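Local coordinates for protein gamma-glutamyl-gamma-aminobutyraldehyde dehydrogenase (Burkholderia cenocepacia, PDB 4LIH) that probably oxidises gamma-glutamyl-gamma-aminobutyraldehyde and related aldehydes to their carboxylic acids, using NAD(P)+ as the electron acceptor, at residues Pro165-Trp175 and Gly193-Ser204. Numbering follows the deposited sequence.
Sequences PVGVVAAVVPW and GNSVVLKPSEKS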
ATOM      1  N   PRO A 165     -14.084 -12.577   4.109  1.00  8.89           N
ATOM      2  CA  PRO A 165     -13.860 -14.019   4.133  1.00  8.69           C
ATOM      3  C   PRO A 165     -14.699 -14.791   3.132  1.00  8.63           C
ATOM      4  O   PRO A 165     -15.859 -14.422   2.853  1.00  8.50           O
ATOM      5  CB  PRO A 165     -14.210 -14.413   5.556  1.00  8.81           C
ATOM      6  CG  PRO A 165     -15.096 -13.338   6.041  1.00  8.91           C
ATOM      7  CD  PRO A 165     -14.640 -12.070   5.374  1.00  8.94           C
ATOM      8  N   VAL A 166     -14.107 -15.850   2.582  1.00  8.41           N
ATOM      9  CA  VAL A 166     -14.749 -16.616   1.479  1.00  8.46           C
ATOM     10  C   VAL A 166     -15.867 -17.527   2.081  1.00  8.51           C
ATOM     11  O   VAL A 166     -16.896 -17.822   1.443  1.00  8.79           O
ATOM     12  CB  VAL A 166     -13.639 -17.332   0.625  1.00  8.41           C
ATOM     13  CG1 VAL A 166     -13.018 -18.479   1.365  1.00  8.40           C
ATOM     14  CG2 VAL A 166     -14.120 -17.800  -0.735  1.00  8.46           C
ATOM     15  N   GLY A 167     -15.688 -17.922   3.323  1.00  8.33           N
ATOM     16  CA  GLY A 167     -16.665 -18.812   4.029  1.00  8.42           C
ATOM     17  C   GLY A 167     -16.044 -20.058   4.636  1.00  8.34           C
ATOM     18  O   GLY A 167     -15.427 -20.010   5.703  1.00  8.21           O
ATOM     19  N   VAL A 168     -16.291 -21.207   4.008  1.00  8.33           N
ATOM     20  CA  VAL A 168     -15.754 -22.449   4.498  1.00  8.30           C
ATOM     21  C   VAL A 168     -14.495 -22.858   3.723  1.00  8.29           C
ATOM     22  O   VAL A 168     -14.525 -23.049   2.460  1.00  8.36           O
ATOM     23  CB  VAL A 168     -16.797 -23.610   4.447  1.00  8.35           C
ATOM     24  CG1 VAL A 168     -16.123 -24.904   4.838  1.00  8.28           C
ATOM     25  CG2 VAL A 168     -18.026 -23.327   5.348  1.00  8.45           C
ATOM     26  N   VAL A 169     -13.390 -23.008   4.467  1.00  8.27           N
ATOM     27  CA  VAL A 169     -12.079 -23.368   3.878  1.00  8.23           C
ATOM     28  C   VAL A 169     -11.688 -24.776   4.284  1.00  8.36           C
ATOM     29  O   VAL A 169     -11.740 -25.100   5.457  1.00  8.36           O
ATOM     30  CB  VAL A 169     -10.994 -22.392   4.341  1.00  8.13           C
ATOM     31  CG1 VAL A 169      -9.640 -22.797   3.834  1.00  8.12           C
ATOM     32  CG2 VAL A 169     -11.313 -20.963   3.881  1.00  8.12           C
ATOM     33  N   ALA A 170     -11.393 -25.620   3.291  1.00  8.49           N
ATOM     34  CA  ALA A 170     -10.830 -26.937   3.500  1.00  8.57           C
ATOM     35  C   ALA A 170      -9.333 -26.819   3.328  1.00  8.60           C
ATOM     36  O   ALA A 170      -8.879 -26.184   2.395  1.00  8.65           O
ATOM     37  CB  ALA A 170     -11.430 -27.939   2.522  1.00  8.65           C
ATOM     38  N   ALA A 171      -8.582 -27.373   4.256  1.00  8.79           N
ATOM     39  CA  ALA A 171      -7.119 -27.493   4.126  1.00  8.98           C
ATOM     40  C   ALA A 171      -6.651 -28.946   4.241  1.00  9.29           C
ATOM     41  O   ALA A 171      -6.911 -29.613   5.245  1.00  9.48           O
ATOM     42  CB  ALA A 171      -6.467 -26.652   5.173  1.00  9.04           C
ATOM     43  N   VAL A 172      -5.947 -29.418   3.215  1.00  9.56           N
ATOM     44  CA  VAL A 172      -5.393 -30.756   3.163  1.00  9.91           C
ATOM     45  C   VAL A 172      -3.880 -30.600   3.155  1.00 10.21           C
ATOM     46  O   VAL A 172      -3.328 -29.985   2.235  1.00 10.33           O
ATOM     47  CB  VAL A 172      -5.844 -31.482   1.880  1.00  9.93           C
ATOM     48  CG1 VAL A 172      -5.241 -32.887   1.790  1.00  9.96           C
ATOM     49  CG2 VAL A 172      -7.370 -31.509   1.770  1.00 10.02           C
ATOM     50  N   VAL A 173      -3.220 -31.094   4.196  1.00 10.59           N
ATOM     51  CA  VAL A 173      -1.804 -30.842   4.376  1.00 10.88           C
ATOM     52  C   VAL A 173      -0.986 -32.114   4.493  1.00 10.69           C
ATOM     53  O   VAL A 173      -1.540 -33.163   4.775  1.00 10.52           O
ATOM     54  CB  VAL A 173      -1.578 -29.915   5.588  1.00 11.35           C
ATOM     55  CG1 VAL A 173      -2.271 -28.584   5.344  1.00 11.68           C
ATOM     56  CG2 VAL A 173      -2.120 -30.565   6.827  1.00 11.54           C
ATOM     57  N   PRO A 174       0.345 -32.017   4.278  1.00 10.58           N
ATOM     58  CA  PRO A 174       1.142 -33.184   4.149  1.00 10.55           C
ATOM     59  C   PRO A 174       1.770 -33.568   5.481  1.00 10.35           C
ATOM     60  O   PRO A 174       1.477 -32.992   6.511  1.00  9.91           O
ATOM     61  CB  PRO A 174       2.196 -32.747   3.117  1.00 10.68           C
ATOM     62  CG  PRO A 174       2.450 -31.373   3.463  1.00 10.67           C
ATOM     63  CD  PRO A 174       1.198 -30.817   4.156  1.00 10.69           C
ATOM     64  N   TRP A 175       2.594 -34.597   5.432  1.00 10.32           N
ATOM     65  CA  TRP A 175       3.198 -35.206   6.621  1.00 10.22           C
ATOM     66  C   TRP A 175       4.610 -34.758   6.890  1.00 10.10           C
ATOM     67  O   TRP A 175       5.202 -35.168   7.901  1.00 10.10           O
ATOM     68  CB  TRP A 175       3.189 -36.747   6.470  1.00 10.39           C
ATOM     69  CG  TRP A 175       3.731 -37.243   5.106  1.00 10.38           C
ATOM     70  CD1 TRP A 175       2.974 -37.632   4.034  1.00 10.56           C
ATOM     71  CD2 TRP A 175       5.096 -37.392   4.701  1.00 10.49           C
ATOM     72  NE1 TRP A 175       3.777 -37.982   2.990  1.00 10.58           N
ATOM     73  CE2 TRP A 175       5.085 -37.860   3.367  1.00 10.47           C
ATOM     74  CE3 TRP A 175       6.325 -37.160   5.320  1.00 10.41           C
ATOM     75  CZ2 TRP A 175       6.262 -38.142   2.657  1.00 10.56           C
ATOM     76  CZ3 TRP A 175       7.508 -37.453   4.615  1.00 10.63           C
ATOM     77  CH2 TRP A 175       7.463 -37.926   3.291  1.00 10.49           C
ATOM     78  N   GLY A 193     -11.530 -14.731   9.232  1.00  8.40           N
ATOM     79  CA  GLY A 193     -12.942 -14.921   9.644  1.00  8.49           C
ATOM     80  C   GLY A 193     -13.556 -16.192   9.085  1.00  8.53           C
ATOM     81  O   GLY A 193     -14.672 -16.567   9.459  1.00  8.78           O
ATOM     82  N   ASN A 194     -12.813 -16.922   8.270  1.00  8.58           N
ATOM     83  CA  ASN A 194     -13.307 -18.219   7.785  1.00  8.67           C
ATOM     84  C   ASN A 194     -13.464 -19.328   8.831  1.00  8.82           C
ATOM     85  O   ASN A 194     -12.825 -19.325   9.889  1.00  8.66           O
ATOM     86  CB  ASN A 194     -12.444 -18.719   6.653  1.00  8.62           C
ATOM     87  CG  ASN A 194     -12.295 -17.711   5.561  1.00  8.56           C
ATOM     88  OD1 ASN A 194     -13.217 -17.486   4.776  1.00  8.68           O
ATOM     89  ND2 ASN A 194     -11.111 -17.103   5.475  1.00  8.60           N
ATOM     90  N   SER A 195     -14.372 -20.261   8.527  1.00  9.00           N
ATOM     91  CA  SER A 195     -14.409 -21.571   9.156  1.00  9.28           C
ATOM     92  C   SER A 195     -13.502 -22.516   8.390  1.00  9.24           C
ATOM     93  O   SER A 195     -13.390 -22.439   7.135  1.00  9.22           O
ATOM     94  CB  SER A 195     -15.824 -22.096   9.186  1.00  9.48           C
ATOM     95  OG  SER A 195     -16.572 -21.282  10.017  1.00  9.66           O
ATOM     96  N   VAL A 196     -12.832 -23.365   9.138  1.00  9.27           N
ATOM     97  CA  VAL A 196     -11.859 -24.306   8.586  1.00  9.20           C
ATOM     98  C   VAL A 196     -12.163 -25.779   8.911  1.00  9.32           C
ATOM     99  O   VAL A 196     -12.465 -26.145  10.062  1.00  9.36           O
ATOM    100  CB  VAL A 196     -10.443 -23.940   9.052  1.00  9.15           C
ATOM    101  CG1 VAL A 196      -9.398 -24.994   8.628  1.00  9.09           C
ATOM    102  CG2 VAL A 196     -10.079 -22.581   8.484  1.00  8.98           C
ATOM    103  N   VAL A 197     -12.057 -26.601   7.872  1.00  9.34           N
ATOM    104  CA  VAL A 197     -11.995 -28.053   8.000  1.00  9.60           C
ATOM    105  C   VAL A 197     -10.607 -28.495   7.525  1.00  9.66           C
ATOM    106  O   VAL A 197     -10.248 -28.393   6.340  1.00  9.51           O
ATOM    107  CB  VAL A 197     -13.128 -28.717   7.239  1.00  9.62           C
ATOM    108  CG1 VAL A 197     -13.144 -30.216   7.523  1.00  9.76           C
ATOM    109  CG2 VAL A 197     -14.464 -28.079   7.663  1.00  9.78           C
ATOM    110  N   LEU A 198      -9.813 -28.948   8.485  1.00  9.94           N
ATOM    111  CA  LEU A 198      -8.467 -29.416   8.218  1.00 10.04           C
ATOM    112  C   LEU A 198      -8.412 -30.962   8.149  1.00 10.07           C
ATOM    113  O   LEU A 198      -8.955 -31.651   9.008  1.00 10.18           O
ATOM    114  CB  LEU A 198      -7.537 -28.924   9.291  1.00 10.37           C
ATOM    115  CG  LEU A 198      -6.065 -29.349   9.317  1.00 10.74           C
ATOM    116  CD1 LEU A 198      -5.319 -28.612   8.265  1.00 11.00           C
ATOM    117  CD2 LEU A 198      -5.511 -29.007  10.699  1.00 11.12           C
ATOM    118  N   LYS A 199      -7.758 -31.466   7.115  1.00  9.97           N
ATOM    119  CA  LYS A 199      -7.583 -32.889   6.876  1.00  9.95           C
ATOM    120  C   LYS A 199      -6.082 -33.136   6.887  1.00  9.88           C
ATOM    121  O   LYS A 199      -5.399 -32.920   5.878  1.00  9.54           O
ATOM    122  CB  LYS A 199      -8.210 -33.305   5.553  1.00 10.21           C
ATOM    123  CG  LYS A 199      -8.778 -34.733   5.539  1.00 10.62           C
ATOM    124  CD  LYS A 199      -7.724 -35.812   5.766  1.00 10.64           C
ATOM    125  CE  LYS A 199      -6.886 -36.041   4.531  1.00 10.76           C
ATOM    126  NZ  LYS A 199      -5.813 -37.060   4.677  1.00 10.71           N
ATOM    127  N   PRO A 200      -5.546 -33.563   8.033  1.00  9.92           N
ATOM    128  CA  PRO A 200      -4.128 -33.893   8.137  1.00 10.03           C
ATOM    129  C   PRO A 200      -3.800 -35.209   7.408  1.00 10.20           C
ATOM    130  O   PRO A 200      -4.712 -35.969   7.130  1.00 10.24           O
ATOM    131  CB  PRO A 200      -3.932 -34.010   9.650  1.00 10.07           C
ATOM    132  CG  PRO A 200      -5.260 -34.503  10.144  1.00 10.11           C
ATOM    133  CD  PRO A 200      -6.239 -33.735   9.325  1.00 10.11           C
ATOM    134  N   SER A 201      -2.538 -35.423   7.049  1.00 10.43           N
ATOM    135  CA  SER A 201      -2.130 -36.671   6.363  1.00 10.88           C
ATOM    136  C   SER A 201      -2.411 -37.834   7.282  1.00 11.27           C
ATOM    137  O   SER A 201      -2.240 -37.698   8.475  1.00 11.21           O
ATOM    138  CB  SER A 201      -0.634 -36.609   5.962  1.00 10.93           C
ATOM    139  OG  SER A 201      -0.163 -37.875   5.473  1.00 10.94           O
ATOM    140  N   GLU A 202      -2.899 -38.953   6.738  1.00 11.87           N
ATOM    141  CA  GLU A 202      -2.955 -40.196   7.475  1.00 12.61           C
ATOM    142  C   GLU A 202      -1.603 -40.590   8.093  1.00 12.14           C
ATOM    143  O   GLU A 202      -1.593 -41.320   9.093  1.00 11.93           O
ATOM    144  CB  GLU A 202      -3.498 -41.336   6.598  1.00 13.82           C
ATOM    145  CG  GLU A 202      -2.586 -41.738   5.462  1.00 15.28           C
ATOM    146  CD  GLU A 202      -2.711 -40.916   4.169  1.00 17.19           C
ATOM    147  OE1 GLU A 202      -3.254 -39.723   4.095  1.00 18.68           O
ATOM    148  OE2 GLU A 202      -2.187 -41.488   3.180  1.00 19.16           O
ATOM    149  N   LYS A 203      -0.492 -40.110   7.489  1.00 11.54           N
ATOM    150  CA  LYS A 203       0.834 -40.337   8.012  1.00 11.34           C
ATOM    151  C   LYS A 203       1.214 -39.412   9.190  1.00 11.20           C
ATOM    152  O   LYS A 203       2.263 -39.619   9.805  1.00 11.06           O
ATOM    153  CB  LYS A 203       1.881 -40.202   6.918  1.00 11.41           C
ATOM    154  CG  LYS A 203       1.754 -41.186   5.775  1.00 11.55           C
ATOM    155  CD  LYS A 203       2.975 -41.187   4.863  1.00 11.96           C
ATOM    156  CE  LYS A 203       2.630 -41.405   3.372  1.00 12.18           C
ATOM    157  NZ  LYS A 203       2.279 -42.807   3.066  1.00 12.50           N
ATOM    158  N   SER A 204       0.390 -38.402   9.493  1.00 10.85           N
ATOM    159  CA  SER A 204       0.722 -37.487  10.593  1.00 10.61           C
ATOM    160  C   SER A 204      -0.487 -36.723  11.135  1.00 10.26           C
ATOM    161  O   SER A 204      -0.581 -35.519  10.973  1.00 10.01           O
ATOM    162  CB  SER A 204       1.736 -36.466  10.076  1.00 10.56           C
ATOM    163  OG  SER A 204       1.234 -35.799   8.931  1.00 10.53           O
TER
HETATM  164  O   HOH W   1      -0.652 -33.679   8.183  1.00  8.93           O
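Val-169 and Ala-171 each use both backbone polar atoms to bind the strand 195-199, a compact example of parallel beta pairing. Val-169 N donates to Ser-195 O at 2.7 Å and its carbonyl receives Val-197 N; two residues on, Ala-171 repeats the scheme with Val-197 O and Lys-199 N. On one face of the sheet Leu-198 CD1 lies 3.8 Å from Ala-171 CB and also meets Val-173 CG2, the two longer side chains crossing at about a right angle.

Side chains add contacts at each end of the pairing. At the start, Asn-194 OD1 takes an almost straight bond in its carbonyl plane from Gly-167 N (2.9 Å) and a weak, bent one from Val-166 N. The amide is fixed from its other end, because ND2 reaches Ala-189 O and Tyr-493 O. Beyond the strands, a water receives Ser-201 N, donates to Pro-174 O and also bonds Ser-204 OG. Trp-175 CG sits between its backbone N and carbonyl carbon (chi1 49°), which lays the indole alongside Lys-203: CD stands over the five-membered ring in a CH-pi contact, 3.8 Å from its centroid, while Lys-203 NZ pairs with Asp-353. Ser-201 OG lies at the ring edge and accepts from Lys-203 N, forming an ST turn.

The side chain of Pro-174 lies about 8 Å from that of Glu-274, the predicted active-site residue. Helix 178-191 makes the beta-alpha-beta crossover and packs on Ala-171 and Val-173; helix 64-80 covers Val-168, Ser-195 and Val-197, and strands 246-250 and 225-227 flank the pair within the Rossmann-like sheet.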